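Protease (Penicillium cyclopium, PDB 5Z6O) cleaves peptide bonds as a proteinase K-like serine protease of the subtilisin family, probably attacking casein, gelatin and type IV collagen. Local coordinates at residues R6-S18 / L205-P217. Numbering follows the deposited sequence.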
ATOM      1  N   ARG A   6       9.237   7.024  18.427  1.00 10.51           N
ATOM      2  CA  ARG A   6       8.325   7.656  19.373  1.00 13.08           C
ATOM      3  C   ARG A   6       7.584   8.834  18.751  1.00 11.43           C
ATOM      4  O   ARG A   6       8.125   9.563  17.924  1.00 11.73           O
ATOM      5  CB  ARG A   6       9.095   8.114  20.620  1.00 12.63           C
ATOM      6  CG  ARG A   6       9.489   6.901  21.433  1.00 16.30           C
ATOM      7  CD  ARG A   6       9.910   7.229  22.839  1.00 22.53           C
ATOM      8  NE  ARG A   6      10.667   6.098  23.345  1.00 19.60           N
ATOM      9  CZ  ARG A   6      10.162   5.082  24.035  1.00 17.97           C
ATOM     10  NH1 ARG A   6       8.872   5.017  24.329  1.00 21.67           N
ATOM     11  NH2 ARG A   6      10.973   4.121  24.441  1.00 31.16           N
ATOM     12  N   ASN A   7       6.343   9.044  19.197  1.00 13.61           N
ATOM     13  CA  ASN A   7       5.518  10.161  18.715  1.00 14.88           C
ATOM     14  C   ASN A   7       5.478  10.178  17.189  1.00 17.78           C
ATOM     15  O   ASN A   7       5.808  11.166  16.528  1.00 17.42           O
ATOM     16  CB  ASN A   7       6.026  11.490  19.264  1.00 17.99           C
ATOM     17  CG  ASN A   7       6.074  11.479  20.779  1.00 35.50           C
ATOM     18  OD1 ASN A   7       7.072  11.879  21.400  1.00 40.90           O
ATOM     19  ND2 ASN A   7       5.008  10.950  21.387  1.00 29.10           N
ATOM     20  N   SER A   8       5.140   9.033  16.619  1.00 15.66           N
ATOM     21  CA  SER A   8       5.238   8.924  15.170  1.00 16.27           C
ATOM     22  C   SER A   8       4.363   9.985  14.508  1.00 13.41           C
ATOM     23  O   SER A   8       3.271  10.294  15.002  1.00 14.61           O
ATOM     24  CB  SER A   8       4.785   7.549  14.720  1.00 17.98           C
ATOM     25  OG  SER A   8       3.459   7.305  15.178  1.00 52.23           O
ATOM     26  N   PRO A   9       4.790  10.517  13.366  1.00 14.01           N
ATOM     27  CA  PRO A   9       4.111  11.687  12.785  1.00 12.59           C
ATOM     28  C   PRO A   9       2.829  11.374  12.034  1.00 16.82           C
ATOM     29  O   PRO A   9       2.211  12.296  11.489  1.00 18.37           O
ATOM     30  CB  PRO A   9       5.171  12.255  11.829  1.00 16.83           C
ATOM     31  CG  PRO A   9       5.980  11.094  11.453  1.00 15.32           C
ATOM     32  CD  PRO A   9       6.060  10.211  12.688  1.00 13.46           C
ATOM     33  N   SER A  10       2.414  10.111  11.970  1.00 10.43           N
ATOM     34  CA  SER A  10       1.108   9.770  11.415  1.00  8.37           C
ATOM     35  C   SER A  10       0.491   8.732  12.342  1.00  9.12           C
ATOM     36  O   SER A  10       1.169   7.750  12.667  1.00 11.28           O
ATOM     37  CB  SER A  10       1.230   9.199   9.995  1.00  9.66           C
ATOM     38  OG  SER A  10      -0.069   8.867   9.498  1.00 11.99           O
ATOM     39  N   TRP A  11      -0.774   8.939  12.750  1.00  9.54           N
ATOM     40  CA  TRP A  11      -1.441   7.999  13.666  1.00 10.30           C
ATOM     41  C   TRP A  11      -1.518   6.596  13.082  1.00 12.08           C
ATOM     42  O   TRP A  11      -1.561   5.624  13.839  1.00  8.93           O
ATOM     43  CB  TRP A  11      -2.866   8.498  14.044  1.00 11.24           C
ATOM     44  CG  TRP A  11      -3.847   8.406  12.913  1.00 10.01           C
ATOM     45  CD1 TRP A  11      -4.111   9.359  11.961  1.00 10.90           C
ATOM     46  CD2 TRP A  11      -4.686   7.291  12.600  1.00  8.64           C
ATOM     47  NE1 TRP A  11      -5.055   8.893  11.066  1.00 10.33           N
ATOM     48  CE2 TRP A  11      -5.398   7.614  11.418  1.00  7.99           C
ATOM     49  CE3 TRP A  11      -4.870   6.033  13.171  1.00  8.37           C
ATOM     50  CZ2 TRP A  11      -6.314   6.742  10.832  1.00 10.82           C
ATOM     51  CZ3 TRP A  11      -5.797   5.151  12.559  1.00  7.67           C
ATOM     52  CH2 TRP A  11      -6.517   5.532  11.440  1.00 10.67           C
ATOM     53  N   GLY A  12      -1.486   6.454  11.755  1.00  9.22           N
ATOM     54  CA  GLY A  12      -1.629   5.122  11.171  1.00  7.68           C
ATOM     55  C   GLY A  12      -0.456   4.206  11.499  1.00  8.54           C
ATOM     56  O   GLY A  12      -0.637   3.000  11.729  1.00 11.51           O
ATOM     57  N   LEU A  13       0.757   4.768  11.581  1.00  9.50           N
ATOM     58  CA  LEU A  13       1.912   3.960  11.953  1.00  7.37           C
ATOM     59  C   LEU A  13       1.758   3.409  13.358  1.00  8.45           C
ATOM     60  O   LEU A  13       1.924   2.207  13.600  1.00 11.18           O
ATOM     61  CB  LEU A  13       3.197   4.800  11.872  1.00 10.31           C
ATOM     62  CG  LEU A  13       3.560   5.309  10.477  1.00 11.09           C
ATOM     63  CD1 LEU A  13       4.867   6.097  10.598  1.00 13.44           C
ATOM     64  CD2 LEU A  13       3.767   4.141   9.480  1.00  9.66           C
ATOM     65  N   SER A  14       1.492   4.278  14.324  1.00 10.29           N
ATOM     66  CA  SER A  14       1.410   3.759  15.680  1.00 10.47           C
ATOM     67  C   SER A  14       0.204   2.857  15.860  1.00  9.77           C
ATOM     68  O   SER A  14       0.246   1.952  16.694  1.00 13.08           O
ATOM     69  CB  SER A  14       1.384   4.910  16.683  1.00 15.81           C
ATOM     70  OG  SER A  14       0.576   5.949  16.194  1.00 20.63           O
ATOM     71  N   ARG A  15      -0.853   3.035  15.051  1.00  9.14           N
ATOM     72  CA  ARG A  15      -2.013   2.155  15.176  1.00  6.94           C
ATOM     73  C   ARG A  15      -1.657   0.726  14.819  1.00 10.08           C
ATOM     74  O   ARG A  15      -2.164  -0.208  15.446  1.00  9.82           O
ATOM     75  CB  ARG A  15      -3.154   2.637  14.276  1.00  8.52           C
ATOM     76  CG  ARG A  15      -4.485   1.853  14.479  1.00 10.85           C
ATOM     77  CD  ARG A  15      -4.993   2.071  15.888  1.00 11.32           C
ATOM     78  NE  ARG A  15      -6.100   1.173  16.258  1.00 11.34           N
ATOM     79  CZ  ARG A  15      -5.933  -0.043  16.771  1.00 13.22           C
ATOM     80  NH1 ARG A  15      -6.997  -0.753  17.135  1.00 13.00           N
ATOM     81  NH2 ARG A  15      -4.704  -0.532  16.966  1.00 10.79           N
ATOM     82  N   ILE A  16      -0.844   0.534  13.767  1.00  6.92           N
ATOM     83  CA  ILE A  16      -0.666  -0.842  13.282  1.00  9.89           C
ATOM     84  C   ILE A  16       0.276  -1.666  14.146  1.00 12.57           C
ATOM     85  O   ILE A  16       0.385  -2.881  13.927  1.00 13.98           O
ATOM     86  CB  ILE A  16      -0.165  -0.898  11.829  1.00 11.07           C
ATOM     87  CG1 ILE A  16       1.225  -0.271  11.735  1.00 13.38           C
ATOM     88  CG2 ILE A  16      -1.183  -0.219  10.933  1.00 15.10           C
ATOM     89  CD1 ILE A  16       2.030  -0.622  10.474  1.00 19.25           C
ATOM     90  N   SER A  17       0.959  -1.060  15.129  1.00 10.79           N
ATOM     91  CA  SER A  17       1.784  -1.826  16.056  1.00  7.64           C
ATOM     92  C   SER A  17       1.167  -1.910  17.439  1.00 12.11           C
ATOM     93  O   SER A  17       1.842  -2.303  18.388  1.00 14.76           O
ATOM     94  CB  SER A  17       3.220  -1.281  16.153  1.00 10.52           C
ATOM     95  OG  SER A  17       3.280   0.094  16.508  1.00 12.02           O
ATOM     96  N   SER A  18      -0.118  -1.635  17.547  1.00 11.26           N
ATOM     97  CA  SER A  18      -0.792  -1.585  18.833  1.00 11.54           C
ATOM     98  C   SER A  18      -2.086  -2.379  18.755  1.00 16.83           C
ATOM     99  O   SER A  18      -2.751  -2.391  17.719  1.00 11.19           O
ATOM    100  CB  SER A  18      -1.103  -0.138  19.223  1.00 15.64           C
ATOM    101  OG  SER A  18      -1.760  -0.149  20.467  1.00 22.78           O
ATOM    102  N   LEU A 205      -9.135  -6.676   4.440  1.00  7.92           N
ATOM    103  CA  LEU A 205      -8.986  -6.064   5.772  1.00 10.48           C
ATOM    104  C   LEU A 205      -8.998  -4.541   5.640  1.00  8.02           C
ATOM    105  O   LEU A 205      -8.981  -3.988   4.539  1.00 10.67           O
ATOM    106  CB  LEU A 205      -7.710  -6.526   6.489  1.00 10.18           C
ATOM    107  CG  LEU A 205      -6.399  -6.063   5.894  1.00 10.24           C
ATOM    108  CD1 LEU A 205      -5.328  -5.984   7.017  1.00 12.16           C
ATOM    109  CD2 LEU A 205      -5.883  -7.059   4.843  1.00 11.83           C
ATOM    110  N   TYR A 206      -9.028  -3.882   6.793  1.00  9.20           N
ATOM    111  CA  TYR A 206      -8.926  -2.432   6.947  1.00  8.91           C
ATOM    112  C   TYR A 206      -7.496  -2.042   7.270  1.00  6.26           C
ATOM    113  O   TYR A 206      -6.761  -2.797   7.915  1.00  7.30           O
ATOM    114  CB  TYR A 206      -9.816  -1.904   8.105  1.00  4.46           C
ATOM    115  CG  TYR A 206     -11.287  -1.766   7.728  1.00  6.80           C
ATOM    116  CD1 TYR A 206     -12.142  -2.892   7.690  1.00  7.37           C
ATOM    117  CD2 TYR A 206     -11.811  -0.507   7.386  1.00  9.22           C
ATOM    118  CE1 TYR A 206     -13.498  -2.746   7.304  1.00 12.23           C
ATOM    119  CE2 TYR A 206     -13.156  -0.348   7.017  1.00  9.31           C
ATOM    120  CZ  TYR A 206     -13.982  -1.458   6.986  1.00 14.26           C
ATOM    121  OH  TYR A 206     -15.291  -1.236   6.626  1.00 12.53           O
ATOM    122  N   ALA A 207      -7.142  -0.814   6.885  1.00  6.79           N
ATOM    123  CA  ALA A 207      -5.907  -0.198   7.345  1.00 11.02           C
ATOM    124  C   ALA A 207      -6.169   1.284   7.460  1.00  7.19           C
ATOM    125  O   ALA A 207      -7.123   1.789   6.850  1.00  5.60           O
ATOM    126  CB  ALA A 207      -4.747  -0.469   6.373  1.00  8.19           C
ATOM    127  N   PRO A 208      -5.336   2.014   8.200  1.00  6.11           N
ATOM    128  CA  PRO A 208      -5.589   3.444   8.430  1.00  4.85           C
ATOM    129  C   PRO A 208      -5.661   4.201   7.119  1.00  8.20           C
ATOM    130  O   PRO A 208      -4.771   4.086   6.270  1.00  8.04           O
ATOM    131  CB  PRO A 208      -4.379   3.883   9.262  1.00  8.46           C
ATOM    132  CG  PRO A 208      -4.069   2.669  10.083  1.00  9.98           C
ATOM    133  CD  PRO A 208      -4.279   1.499   9.099  1.00  9.27           C
ATOM    134  N   GLY A 209      -6.720   4.999   6.970  1.00  8.05           N
ATOM    135  CA  GLY A 209      -6.941   5.625   5.684  1.00  7.17           C
ATOM    136  C   GLY A 209      -7.469   7.026   5.758  1.00 13.08           C
ATOM    137  O   GLY A 209      -7.643   7.655   4.717  1.00 15.56           O
ATOM    138  N   LYS A 210      -7.763   7.534   6.954  1.00 12.07           N
ATOM    139  CA  LYS A 210      -8.264   8.902   7.071  1.00  8.12           C
ATOM    140  C   LYS A 210      -7.256   9.741   7.818  1.00 10.26           C
ATOM    141  O   LYS A 210      -6.772   9.334   8.894  1.00 12.41           O
ATOM    142  CB  LYS A 210      -9.618   8.942   7.790  1.00 12.93           C
ATOM    143  CG  LYS A 210     -10.122  10.390   8.015  1.00 14.04           C
ATOM    144  CD  LYS A 210     -11.541  10.387   8.604  1.00 19.53           C
ATOM    145  CE  LYS A 210     -12.088  11.818   8.696  1.00 21.19           C
ATOM    146  NZ  LYS A 210     -11.587  12.457   9.921  1.00 27.91           N
ATOM    147  N   ASP A 211      -6.926  10.908   7.242  1.00 13.49           N
ATOM    148  CA  ASP A 211      -5.957  11.852   7.813  1.00 11.75           C
ATOM    149  C   ASP A 211      -4.606  11.186   8.048  1.00 10.57           C
ATOM    150  O   ASP A 211      -4.088  11.145   9.167  1.00  9.10           O
ATOM    151  CB  ASP A 211      -6.485  12.520   9.105  1.00 10.28           C
ATOM    152  CG  ASP A 211      -7.725  13.357   8.837  1.00 19.39           C
ATOM    153  OD1 ASP A 211      -7.790  13.989   7.775  1.00 18.49           O
ATOM    154  OD2 ASP A 211      -8.652  13.365   9.650  1.00 22.48           O
ATOM    155  N   ILE A 212      -4.016  10.720   6.944  1.00  8.66           N
ATOM    156  CA  ILE A 212      -2.727  10.029   6.952  1.00  9.41           C
ATOM    157  C   ILE A 212      -1.664  11.014   6.459  1.00  7.53           C
ATOM    158  O   ILE A 212      -1.805  11.590   5.381  1.00 11.07           O
ATOM    159  CB  ILE A 212      -2.764   8.779   6.063  1.00 11.79           C
ATOM    160  CG1 ILE A 212      -3.803   7.776   6.565  1.00  8.70           C
ATOM    161  CG2 ILE A 212      -1.337   8.190   5.939  1.00  7.35           C
ATOM    162  CD1 ILE A 212      -3.491   7.304   8.004  1.00  9.35           C
ATOM    163  N   THR A 213      -0.625  11.248   7.263  1.00  9.76           N
ATOM    164  CA  THR A 213       0.433  12.188   6.918  1.00 10.31           C
ATOM    165  C   THR A 213       1.623  11.450   6.314  1.00  9.68           C
ATOM    166  O   THR A 213       2.083  10.443   6.872  1.00 10.02           O
ATOM    167  CB  THR A 213       0.859  12.962   8.165  1.00 11.78           C
ATOM    168  OG1 THR A 213      -0.303  13.635   8.680  1.00 15.52           O
ATOM    169  CG2 THR A 213       1.999  13.995   7.856  1.00 12.00           C
ATOM    170  N   ALA A 214       2.152  11.972   5.198  1.00 10.10           N
ATOM    171  CA  ALA A 214       3.320  11.352   4.568  1.00 10.55           C
ATOM    172  C   ALA A 214       4.014  12.380   3.672  1.00 10.54           C
ATOM    173  O   ALA A 214       3.566  13.523   3.550  1.00 13.38           O
ATOM    174  CB  ALA A 214       2.916  10.112   3.754  1.00 10.27           C
ATOM    175  N   ALA A 215       5.099  11.957   3.017  1.00 11.60           N
ATOM    176  CA  ALA A 215       5.919  12.877   2.221  1.00 13.12           C
ATOM    177  C   ALA A 215       5.155  13.419   1.014  1.00 12.22           C
ATOM    178  O   ALA A 215       4.261  12.768   0.457  1.00 12.34           O
ATOM    179  CB  ALA A 215       7.171  12.142   1.719  1.00 11.63           C
ATOM    180  N   TYR A 216       5.544  14.613   0.573  1.00 13.14           N
ATOM    181  CA  TYR A 216       4.955  15.247  -0.592  1.00 12.77           C
ATOM    182  C   TYR A 216       6.080  15.849  -1.425  1.00 12.46           C
ATOM    183  O   TYR A 216       7.113  16.228  -0.870  1.00 16.22           O
ATOM    184  CB  TYR A 216       3.984  16.339  -0.121  1.00 13.87           C
ATOM    185  CG  TYR A 216       2.809  16.571  -0.988  1.00 17.22           C
ATOM    186  CD1 TYR A 216       1.867  15.574  -1.206  1.00 25.03           C
ATOM    187  CD2 TYR A 216       2.605  17.819  -1.567  1.00 29.80           C
ATOM    188  CE1 TYR A 216       0.767  15.808  -2.003  1.00 32.85           C
ATOM    189  CE2 TYR A 216       1.513  18.060  -2.364  1.00 31.09           C
ATOM    190  CZ  TYR A 216       0.603  17.055  -2.580  1.00 28.42           C
ATOM    191  OH  TYR A 216      -0.491  17.315  -3.381  1.00 48.98           O
ATOM    192  N   PRO A 217       5.947  15.877  -2.746  1.00 11.51           N
ATOM    193  CA  PRO A 217       7.058  16.358  -3.589  1.00 17.69           C
ATOM    194  C   PRO A 217       7.606  17.700  -3.131  1.00 20.72           C
ATOM    195  O   PRO A 217       6.866  18.606  -2.744  1.00 18.18           O
ATOM    196  CB  PRO A 217       6.426  16.464  -4.973  1.00 11.56           C
ATOM    197  CG  PRO A 217       5.357  15.387  -4.981  1.00 16.11           C
ATOM    198  CD  PRO A 217       4.783  15.457  -3.549  1.00 13.57           C
TER
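Gly12 and Pro208 bring the backbones together, their CA atoms 5.1 Å apart, where the short helix 11-16 passes strand 205-208 at 132° between their N-to-C directions. Glycine suits this spot because a CB on it would clash with Pro208 CB. Trp11 does most of the gripping. With CG set between its backbone N and carbonyl carbon (chi1 71°), the indole reaches the turn at 209-211, and NE1 donates in the ring plane to Lys210 O at 2.8 Å, nearly head-on to that carbonyl. A second, weak bond from NE1 goes to Asp211 O. Pro208, rigid and compact, lays CB over a face of the six-membered ring in a CH-pi contact, 3.9 Å from its centroid, while Ile16 CG2 meets Pro208 CD. A leucine in place of Trp11 would probably leave Lys210 O without this donor and Pro208 CB without its aromatic cover. At the N-cap, Ser10 OG accepts a weak hydrogen bond from Thr213 N at 3.3 Å. Thr213 OG1 is hydrogen-bonded to Thr223 OG1 on strand 221-224; Asp211 and Ile212 together face Leu224 of that strand, a G1 beta bulge. The N-terminal helix thus packs on the edge strand of the seven-stranded parallel sheet and the ensuing turn, within the alpha/beta subtilisin fold.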